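Local coordinates for ADP-ribosylating toxin CARDS (Mycoplasma pneumoniae, PDB 4TLV), which transfers the ADP-ribosyl group of NAD+ to target proteins and elicits vacuolation of mammalian cells and disruption of respiratory epithelium, at residues E37-T42 with R123-S128; A59-G64 with E222-S227; A130-W135 with L228-P233. All coordinates share one frame; numbering follows the deposited sequence. Where two conformers were deposited one is given.

Interaction 1: residues E37-T42 with R123-S128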
loop_
_atom_site.group_PDB
_atom_site.type_symbol
_atom_site.label_atom_id
_atom_site.label_comp_id
_atom_site.label_asym_id
_atom_site.label_seq_id
_atom_site.Cartn_x
_atom_site.Cartn_y
_atom_site.Cartn_z
ATOM N N GLU A 37 -18.649 2.987 8.330
ATOM C CA GLU A 37 -19.019 1.723 8.981
ATOM C C GLU A 37 -18.456 0.515 8.232
ATOM O O GLU A 37 -18.156 -0.521 8.836
ATOM C CB GLU A 37 -20.545 1.586 9.102
ATOM C CG GLU A 37 -21.136 2.508 10.176
ATOM C CD GLU A 37 -22.643 2.348 10.329
ATOM O OE1 GLU A 37 -23.253 1.586 9.549
ATOM O OE2 GLU A 37 -23.221 2.988 11.232
ATOM N N HIS A 38 -18.343 0.643 6.914
ATOM C CA HIS A 38 -17.802 -0.440 6.097
ATOM C C HIS A 38 -16.292 -0.598 6.302
ATOM O O HIS A 38 -15.778 -1.719 6.424
ATOM C CB HIS A 38 -18.095 -0.199 4.617
ATOM C CG HIS A 38 -17.421 -1.180 3.721
ATOM N ND1 HIS A 38 -17.764 -2.517 3.702
ATOM C CD2 HIS A 38 -16.379 -1.038 2.867
ATOM C CE1 HIS A 38 -16.967 -3.154 2.858
ATOM N NE2 HIS A 38 -16.124 -2.279 2.333
ATOM N N ILE A 39 -15.584 0.525 6.327
ATOM C CA ILE A 39 -14.143 0.536 6.566
ATOM C C ILE A 39 -13.831 0.037 7.980
ATOM O O ILE A 39 -12.858 -0.702 8.194
ATOM C CB ILE A 39 -13.555 1.962 6.405
ATOM C CG1 ILE A 39 -13.659 2.417 4.946
ATOM C CG2 ILE A 39 -12.114 1.999 6.864
ATOM C CD1 ILE A 39 -13.001 1.453 3.957
ATOM N N LEU A 40 -14.666 0.428 8.943
ATOM C CA LEU A 40 -14.394 0.118 10.351
ATOM C C LEU A 40 -15.141 -1.112 10.872
ATOM O O LEU A 40 -15.033 -1.462 12.051
ATOM C CB LEU A 40 -14.721 1.335 11.228
ATOM C CG LEU A 40 -13.969 2.622 10.900
ATOM C CD1 LEU A 40 -14.524 3.783 11.724
ATOM C CD2 LEU A 40 -12.482 2.412 11.189
ATOM N N SER A 41 -15.912 -1.757 9.997
ATOM C CA SER A 41 -16.685 -2.951 10.355
ATOM C C SER A 41 -17.594 -2.722 11.573
ATOM O O SER A 41 -17.766 -3.611 12.403
ATOM C CB SER A 41 -15.782 -4.169 10.598
ATOM O OG SER A 41 -14.946 -4.451 9.471
ATOM N N THR A 42 -18.162 -1.526 11.672
ATOM C CA THR A 42 -19.073 -1.189 12.766
ATOM C C THR A 42 -20.338 -2.039 12.716
ATOM O O THR A 42 -20.997 -2.104 11.678
ATOM C CB THR A 42 -19.512 0.274 12.676
ATOM O OG1 THR A 42 -18.357 1.099 12.544
ATOM C CG2 THR A 42 -20.308 0.683 13.934
ATOM N N ARG A 123 -7.440 8.022 9.434
ATOM C CA ARG A 123 -6.100 7.584 9.825
ATOM C C ARG A 123 -5.980 6.054 9.784
ATOM O O ARG A 123 -4.987 5.505 9.288
ATOM C CB ARG A 123 -5.738 8.098 11.215
ATOM C CG ARG A 123 -4.306 7.700 11.676
ATOM C CD ARG A 123 -3.952 8.413 12.998
ATOM N NE ARG A 123 -2.518 8.429 13.301
ATOM C CZ ARG A 123 -1.790 9.537 13.472
ATOM N NH1 ARG A 123 -2.348 10.747 13.370
ATOM N NH2 ARG A 123 -0.493 9.439 13.752
ATOM N N ALA A 124 -6.994 5.373 10.310
ATOM C CA ALA A 124 -7.038 3.913 10.244
ATOM C C ALA A 124 -7.052 3.408 8.794
ATOM O O ALA A 124 -6.328 2.470 8.459
ATOM C CB ALA A 124 -8.228 3.383 11.010
ATOM N N LEU A 125 -7.876 4.019 7.947
ATOM C CA LEU A 125 -7.939 3.634 6.530
ATOM C C LEU A 125 -6.569 3.824 5.855
ATOM O O LEU A 125 -6.147 3.009 5.030
ATOM C CB LEU A 125 -8.971 4.490 5.802
ATOM C CG LEU A 125 -9.092 4.336 4.282
ATOM C CD1 LEU A 125 -9.406 2.878 3.945
ATOM C CD2 LEU A 125 -10.191 5.263 3.776
ATOM N N ARG A 126 -5.893 4.916 6.207
ATOM C CA ARG A 126 -4.613 5.297 5.589
ATOM C C ARG A 126 -3.464 4.385 5.985
ATOM O O ARG A 126 -2.494 4.213 5.243
ATOM C CB ARG A 126 -4.236 6.706 6.030
ATOM C CG ARG A 126 -4.972 7.821 5.299
ATOM C CD ARG A 126 -4.483 9.157 5.882
ATOM N NE ARG A 126 -4.710 10.250 4.944
ATOM C CZ ARG A 126 -4.162 11.450 5.064
ATOM N NH1 ARG A 126 -3.343 11.696 6.088
ATOM N NH2 ARG A 126 -4.417 12.388 4.157
ATOM N N THR A 127 -3.551 3.853 7.192
ATOM C CA THR A 127 -2.438 3.120 7.764
ATOM C C THR A 127 -2.844 1.651 7.908
ATOM O O THR A 127 -2.622 0.853 6.977
ATOM C CB THR A 127 -1.913 3.781 9.070
ATOM O OG1 THR A 127 -2.936 3.810 10.072
ATOM C CG2 THR A 127 -1.457 5.213 8.782
ATOM N N SER A 128 -3.524 1.327 8.997
ATOM C CA SER A 128 -3.916 -0.054 9.331
ATOM C C SER A 128 -4.579 -0.884 8.223
ATOM O O SER A 128 -4.216 -2.057 8.035
ATOM C CB SER A 128 -4.820 -0.067 10.576
ATOM O OG SER A 128 -4.145 0.525 11.666
#
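Ile39 and Leu125 mark the closest approach of two helix ends, their CA atoms 6.9 Å apart; one step on, the CA atoms of Leu40 and Ala124 stand 8.3 Å from each other. After helix 35-40, Ser41 is the first residue to leave helical angles, with positive phi, and Thr42 N donates back to Glu37 O at 3.0 Å, as in a Schellman motif. Helix 115-126 ends differently. Thr127 leaves helical geometry, and its OG1 turns back to donate to Arg123 O at 2.8 Å, reaching the oxygen from above the carbonyl plane, while its backbone N makes a weak bond to the same oxygen.

The contact itself is wholly aliphatic. Ile39 and Leu125 cross at about a right angle, touching through branch ends: Ile39 CD1 lies 3.9 Å from Leu125 CD1. The second Ile39 branch, CG2, packs alongside, 4.1 Å from Leu125 CB, so the leucine meets both arms of the isoleucine. Leu125 manages this because CG lies anti to its backbone N (chi1 174°), which carries CD1 across to the facing helix although its CB does not point there. Beside this pair Leu40 CD2 rests 4.4 Å from Ala124 CB, a looser apolar touch.

All four residues are buried in the mono-ADP-ribosyltransferase domain. Ile39 also packs on Ala92 at the start of helix 92-104, and Leu40 on Ala215 of strand 214-219, where its backbone bonds to Ser216. From helix 115-126 Arg126 forms a salt bridge to Glu97 of helix 92-104 and bonds to Tyr475 and Ser480, while Arg123 pairs with Asp519; these last three partners belong to the D3 domain, against which this helix end is docked.

Interaction 2: residues A59-G64 with E222-S227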
loop_
_atom_site.group_PDB
_atom_site.type_symbol
_atom_site.label_atom_id
_atom_site.label_comp_id
_atom_site.label_asym_id
_atom_site.label_seq_id
_atom_site.Cartn_x
_atom_site.Cartn_y
_atom_site.Cartn_z
ATOM N N ALA A 59 -5.699 -9.424 -1.530
ATOM C CA ALA A 59 -6.960 -10.138 -1.303
ATOM C C ALA A 59 -6.757 -11.360 -0.401
ATOM O O ALA A 59 -7.668 -11.756 0.320
ATOM C CB ALA A 59 -7.595 -10.578 -2.631
ATOM N N ILE A 60 -5.583 -11.982 -0.473
ATOM C CA ILE A 60 -5.394 -13.270 0.204
ATOM C C ILE A 60 -4.656 -13.158 1.540
ATOM O O ILE A 60 -4.576 -14.133 2.301
ATOM C CB ILE A 60 -4.714 -14.330 -0.717
ATOM C CG1 ILE A 60 -4.857 -15.732 -0.110
ATOM C CG2 ILE A 60 -3.246 -14.021 -0.896
ATOM C CD1 ILE A 60 -4.537 -16.865 -1.101
ATOM N N ARG A 61 -4.151 -11.969 1.858
ATOM C CA ARG A 61 -3.383 -11.800 3.105
ATOM C C ARG A 61 -4.103 -12.317 4.361
ATOM O O ARG A 61 -3.492 -13.018 5.192
ATOM C CB ARG A 61 -2.934 -10.345 3.289
ATOM C CG ARG A 61 -2.159 -10.049 4.605
ATOM C CD ARG A 61 -0.970 -10.989 4.830
ATOM N NE ARG A 61 -0.371 -10.723 6.137
ATOM C CZ ARG A 61 -0.843 -11.206 7.288
ATOM N NH1 ARG A 61 -1.905 -12.002 7.283
ATOM N NH2 ARG A 61 -0.247 -10.895 8.447
ATOM N N PHE A 62 -5.386 -11.988 4.524
ATOM C CA PHE A 62 -6.097 -12.382 5.755
ATOM C C PHE A 62 -6.083 -13.898 5.880
ATOM O O PHE A 62 -6.090 -14.446 6.980
ATOM C CB PHE A 62 -7.561 -11.889 5.767
ATOM C CG PHE A 62 -8.487 -12.717 4.906
ATOM C CD1 PHE A 62 -8.591 -12.474 3.539
ATOM C CD2 PHE A 62 -9.228 -13.758 5.452
ATOM C CE1 PHE A 62 -9.422 -13.245 2.724
ATOM C CE2 PHE A 62 -10.071 -14.543 4.636
ATOM C CZ PHE A 62 -10.167 -14.277 3.274
ATOM N N PHE A 63 -6.069 -14.562 4.733
ATOM C CA PHE A 63 -6.205 -16.009 4.670
ATOM C C PHE A 63 -4.939 -16.723 5.181
ATOM O O PHE A 63 -4.970 -17.922 5.479
ATOM C CB PHE A 63 -6.556 -16.413 3.224
ATOM C CG PHE A 63 -7.103 -17.805 3.093
ATOM C CD1 PHE A 63 -8.321 -18.140 3.655
ATOM C CD2 PHE A 63 -6.410 -18.768 2.379
ATOM C CE1 PHE A 63 -8.836 -19.421 3.519
ATOM C CE2 PHE A 63 -6.916 -20.047 2.244
ATOM C CZ PHE A 63 -8.133 -20.371 2.817
ATOM N N GLY A 64 -3.836 -15.985 5.296
ATOM C CA GLY A 64 -2.619 -16.508 5.896
ATOM C C GLY A 64 -2.484 -16.309 7.405
ATOM O O GLY A 64 -1.370 -16.397 7.937
ATOM N N GLU A 222 0.985 -11.037 13.161
ATOM C CA GLU A 222 2.096 -10.111 13.013
ATOM C C GLU A 222 1.662 -8.652 13.067
ATOM O O GLU A 222 2.220 -7.797 12.380
ATOM C CB GLU A 222 2.876 -10.412 11.741
ATOM C CG GLU A 222 3.662 -11.697 11.877
ATOM C CD GLU A 222 4.415 -12.043 10.620
ATOM O OE1 GLU A 222 3.766 -12.178 9.556
ATOM O OE2 GLU A 222 5.648 -12.173 10.713
ATOM N N GLY A 223 0.679 -8.382 13.914
ATOM C CA GLY A 223 0.255 -7.012 14.167
ATOM C C GLY A 223 -0.721 -6.471 13.140
ATOM O O GLY A 223 -1.162 -5.319 13.239
ATOM N N THR A 224 -1.058 -7.291 12.157
ATOM C CA THR A 224 -1.834 -6.839 11.002
ATOM C C THR A 224 -3.329 -6.801 11.304
ATOM O O THR A 224 -3.863 -7.744 11.873
ATOM C CB THR A 224 -1.559 -7.757 9.784
ATOM O OG1 THR A 224 -0.155 -7.764 9.533
ATOM C CG2 THR A 224 -2.288 -7.277 8.536
ATOM N N SER A 225 -3.983 -5.695 10.944
ATOM C CA SER A 225 -5.431 -5.549 11.079
ATOM C C SER A 225 -6.108 -5.840 9.747
ATOM O O SER A 225 -5.594 -5.450 8.703
ATOM C CB SER A 225 -5.782 -4.102 11.469
ATOM O OG SER A 225 -5.031 -3.668 12.581
ATOM N N ALA A 226 -7.261 -6.510 9.784
ATOM C CA ALA A 226 -8.081 -6.718 8.590
ATOM C C ALA A 226 -9.499 -6.257 8.904
ATOM O O ALA A 226 -9.954 -6.394 10.039
ATOM C CB ALA A 226 -8.086 -8.209 8.173
ATOM N N SER A 227 -10.207 -5.703 7.928
ATOM C CA SER A 227 -11.630 -5.476 8.181
ATOM C C SER A 227 -12.358 -6.804 8.109
ATOM O O SER A 227 -11.911 -7.752 7.453
ATOM C CB SER A 227 -12.254 -4.481 7.201
ATOM O OG SER A 227 -11.978 -4.863 5.884
#
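Arg61 lays its guanidinium against Thr224, whose methyl CG2 sits 4.1 Å above one face of the plane and is shifted toward the rim. The two side chains approach from opposite directions, and Arg61 NH2 comes within 3.3 Å of Thr224 OG1 and 3.7 Å of Thr224 CB. A bend at chi2 (53°) in the arginine chain turns the group toward the threonine. Glu222 adds charge without a direct bond: its OE1 is 4.4 Å from Arg61 NH2 and well out of the guanidinium plane, so any attraction would be electrostatic only. Firmer bonds fix both groups from elsewhere. Arg61 NE donates to Met434 O of the D2 beta-trefoil domain and Arg61 NH1 to Val220 O of the 208-258 region, which probably forms the NAD+-binding pocket; Glu222 OE1, from that same region, bonds to Thr433 OG1 of D2. Transferase domain, pocket region and D2 therefore meet here. A glycerol, probably from the crystallisation liquor, lies beside the Arg61 side chain.

After helix 56-60 the chain makes a short 3-10 turn at 62-63, with Phe63 N bonded to Ile60 O. On the 222-227 side, Glu222 and Gly223 both have positive phi and lead into the short strand 225-226, which pairs with strand 214-219 through Ala226 and Ala218. Thr224 and Ala226, two residues apart on this extended chain, both point their CB toward the 59-64 segment. Ala226 CB meets Phe62 CB at 4.4 Å, an apolar touch made at the root of the phenylalanine, since its ring leads away from 222-227. One face of that ring is covered by Phe63 CB, 4.1 Å above its centre, and Phe62 also packs on Val13 of strand 9-14.

Interaction 3: residues A130-W135 with L228-P233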
loop_
_atom_site.group_PDB
_atom_site.type_symbol
_atom_site.label_atom_id
_atom_site.label_comp_id
_atom_site.label_asym_id
_atom_site.label_seq_id
_atom_site.Cartn_x
_atom_site.Cartn_y
_atom_site.Cartn_z
ATOM N N ALA A 130 -4.904 0.083 4.867
ATOM C CA ALA A 130 -4.575 0.521 3.510
ATOM C C ALA A 130 -4.007 -0.595 2.619
ATOM O O ALA A 130 -4.265 -0.634 1.409
ATOM C CB ALA A 130 -3.608 1.712 3.564
ATOM N N TYR A 131 -3.236 -1.495 3.219
ATOM C CA TYR A 131 -2.593 -2.588 2.482
ATOM C C TYR A 131 -3.623 -3.478 1.790
ATOM O O TYR A 131 -3.287 -4.233 0.869
ATOM C CB TYR A 131 -1.744 -3.457 3.426
ATOM C CG TYR A 131 -2.600 -4.390 4.266
ATOM C CD1 TYR A 131 -2.933 -5.662 3.813
ATOM C CD2 TYR A 131 -3.097 -3.985 5.501
ATOM C CE1 TYR A 131 -3.742 -6.500 4.557
ATOM C CE2 TYR A 131 -3.921 -4.817 6.250
ATOM C CZ TYR A 131 -4.230 -6.074 5.778
ATOM O OH TYR A 131 -5.041 -6.910 6.523
ATOM N N GLN A 132 -4.873 -3.425 2.256
ATOM C CA GLN A 132 -5.944 -4.205 1.629
ATOM C C GLN A 132 -6.205 -3.806 0.169
ATOM O O GLN A 132 -6.815 -4.562 -0.589
ATOM C CB GLN A 132 -7.243 -4.116 2.452
ATOM C CG GLN A 132 -7.117 -4.767 3.831
ATOM C CD GLN A 132 -8.383 -4.666 4.656
ATOM O OE1 GLN A 132 -8.643 -5.698 5.428
ATOM N NE2 GLN A 132 -9.125 -3.670 4.592
ATOM N N ARG A 133 -5.736 -2.625 -0.222
ATOM C CA ARG A 133 -5.941 -2.143 -1.586
ATOM C C ARG A 133 -7.407 -2.284 -1.973
ATOM O O ARG A 133 -7.716 -2.720 -3.081
ATOM C CB ARG A 133 -5.067 -2.935 -2.578
ATOM C CG ARG A 133 -3.562 -2.842 -2.304
ATOM C CD ARG A 133 -2.926 -1.590 -2.908
ATOM N NE ARG A 133 -2.935 -1.558 -4.388
ATOM C CZ ARG A 133 -2.010 -2.113 -5.173
ATOM N NH1 ARG A 133 -0.981 -2.798 -4.656
ATOM N NH2 ARG A 133 -2.111 -1.992 -6.495
ATOM N N GLU A 134 -8.312 -1.918 -1.066
ATOM C CA GLU A 134 -9.737 -2.233 -1.253
ATOM C C GLU A 134 -10.434 -1.398 -2.318
ATOM O O GLU A 134 -10.344 -0.178 -2.330
ATOM C CB GLU A 134 -10.547 -2.126 0.056
ATOM C CG GLU A 134 -12.052 -2.407 -0.191
ATOM C CD GLU A 134 -12.897 -2.474 1.069
ATOM O OE1 GLU A 134 -12.394 -2.143 2.166
ATOM O OE2 GLU A 134 -14.081 -2.854 0.944
ATOM N N TRP A 135 -11.121 -2.085 -3.219
ATOM C CA TRP A 135 -12.120 -1.459 -4.081
ATOM C C TRP A 135 -13.427 -2.081 -3.611
ATOM O O TRP A 135 -13.534 -3.309 -3.518
ATOM C CB TRP A 135 -11.856 -1.813 -5.547
ATOM C CG TRP A 135 -10.708 -1.050 -6.137
ATOM C CD1 TRP A 135 -9.385 -1.305 -5.972
ATOM C CD2 TRP A 135 -10.799 0.109 -6.979
ATOM N NE1 TRP A 135 -8.633 -0.377 -6.663
ATOM C CE2 TRP A 135 -9.482 0.496 -7.292
ATOM C CE3 TRP A 135 -11.873 0.849 -7.508
ATOM C CZ2 TRP A 135 -9.199 1.591 -8.113
ATOM C CZ3 TRP A 135 -11.594 1.938 -8.303
ATOM C CH2 TRP A 135 -10.257 2.301 -8.606
ATOM N N LEU A 228 -13.493 -6.875 8.781
ATOM C CA LEU A 228 -14.284 -8.095 8.751
ATOM C C LEU A 228 -14.839 -8.406 7.351
ATOM O O LEU A 228 -15.132 -9.560 7.037
ATOM C CB LEU A 228 -15.401 -8.031 9.798
ATOM C CG LEU A 228 -14.957 -8.314 11.247
ATOM C CD1 LEU A 228 -13.869 -7.357 11.754
ATOM C CD2 LEU A 228 -16.176 -8.302 12.177
ATOM N N SER A 229 -14.971 -7.402 6.494
ATOM C CA SER A 229 -15.502 -7.638 5.183
ATOM C C SER A 229 -14.423 -8.573 4.397
ATOM O O SER A 229 -14.803 -9.354 3.534
ATOM C CB SER A 229 -15.799 -6.370 4.379
ATOM O OG SER A 229 -14.626 -5.579 4.252
ATOM N N PHE A 230 -13.141 -8.436 4.733
ATOM C CA PHE A 230 -12.104 -9.309 4.183
ATOM C C PHE A 230 -12.027 -10.647 4.945
ATOM O O PHE A 230 -12.027 -11.726 4.336
ATOM C CB PHE A 230 -10.727 -8.615 4.210
ATOM C CG PHE A 230 -10.495 -7.670 3.051
ATOM C CD1 PHE A 230 -11.179 -6.462 2.968
ATOM C CD2 PHE A 230 -9.592 -7.984 2.050
ATOM C CE1 PHE A 230 -10.988 -5.594 1.889
ATOM C CE2 PHE A 230 -9.386 -7.112 0.967
ATOM C CZ PHE A 230 -10.093 -5.922 0.884
ATOM N N ALA A 231 -11.950 -10.571 6.271
ATOM C CA ALA A 231 -11.686 -11.765 7.097
ATOM C C ALA A 231 -12.890 -12.701 7.284
ATOM O O ALA A 231 -12.716 -13.875 7.641
ATOM C CB ALA A 231 -11.139 -11.362 8.442
ATOM N N CYS A 232 -14.099 -12.177 7.077
ATOM C CA CYS A 232 -15.320 -12.976 7.229
ATOM C C CYS A 232 -16.138 -12.896 5.944
ATOM O O CYS A 232 -17.243 -12.361 5.951
ATOM C CB CYS A 232 -16.173 -12.450 8.386
ATOM S SG CYS A 232 -15.285 -11.894 9.851
ATOM N N PRO A 233 -15.597 -13.431 4.836
ATOM C CA PRO A 233 -16.181 -13.202 3.506
ATOM C C PRO A 233 -17.560 -13.828 3.357
ATOM O O PRO A 233 -18.288 -13.441 2.456
ATOM C CB PRO A 233 -15.214 -13.895 2.542
ATOM C CG PRO A 233 -14.283 -14.711 3.390
ATOM C CD PRO A 233 -14.378 -14.258 4.807
HETATM O O HOH W 1 -13.399 -2.746 4.619
#
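The Phe230 ring stacks against the amide of Gln132 and meets Glu134 with its edge. The amide and ring planes are 18° apart, and Gln132 CD lies 3.7 Å above the ring, displaced toward the rim. The two side chains run in opposite directions, so the glutamine's root and end cover different parts of one face: CB makes a CH-pi contact near the distal end, 4.1 Å from the ring centroid, while OE1 sits 3.6 Å from Phe230 CG. Extended beyond CG, the Gln132 chain reaches right along the ring; its CG also covers a face of Tyr131. OE1 accepts a hydrogen bond from Ser227 N, which helps hold the amide flat against the phenylalanine.

Glu134 is turned quite otherwise. Its CG is anti to the backbone N (chi1 178°) and the rest of the chain is straight, carrying the carboxylate past the ring rim. There OE1 lies 3.7 Å from Phe230 CE1, with carboxylate and ring planes 82° apart. In this ADP-ribosyltransferase fold Gln132-Arg133-Glu134 is consistent with the Q-x-E form of the E/Q-x-E motif of ADP-ribosylating toxins. Glu134 opens strand 134-138, which pairs with strand 49-53; the latter carries Ser51-Thr52-Ser53, consistent with the Ser-Thr-Ser element of cholera- and pertussis-like toxins. Phe230 packs on Ser51 and Ser53 as well, from the short helix 228-231 in the region inferred to form the NAD+-binding pocket.

The two carboxylate oxygens have different partners. Glu134 OE2 is bonded to His38 NE2 of helix 35-40, whereas OE1 accepts from a water at 2.7 Å. That water is also 3.1 Å from Ser229 OG, a link that is less certain because Ser229 has two conformers. Immediately after the helix, Cys232 forms the disulfide to Cys249.

How the interactions relate
Interactions 2 and 3 lie closest, centres 8 Å apart; interaction 1 is 10 Å from interaction 3 and 14 Å from interaction 2. Along the chain interaction 1 closes before interaction 3 opens, whereas interaction 2 alternates with each of them. Helix 115-126 leads into 130-135, and strand 225-226 runs straight into helix 228-231, so 222-233 serves as one continuous partner for interactions 2 and 3. Direct bonds join the sites: Ser41 OG with Leu228 N, and Tyr131 OH with Ser225 O. Interaction 1 joins two helices within the transferase domain, while interactions 2 and 3 each join that domain to the 208-258 region, inferred to form the NAD+-binding pocket.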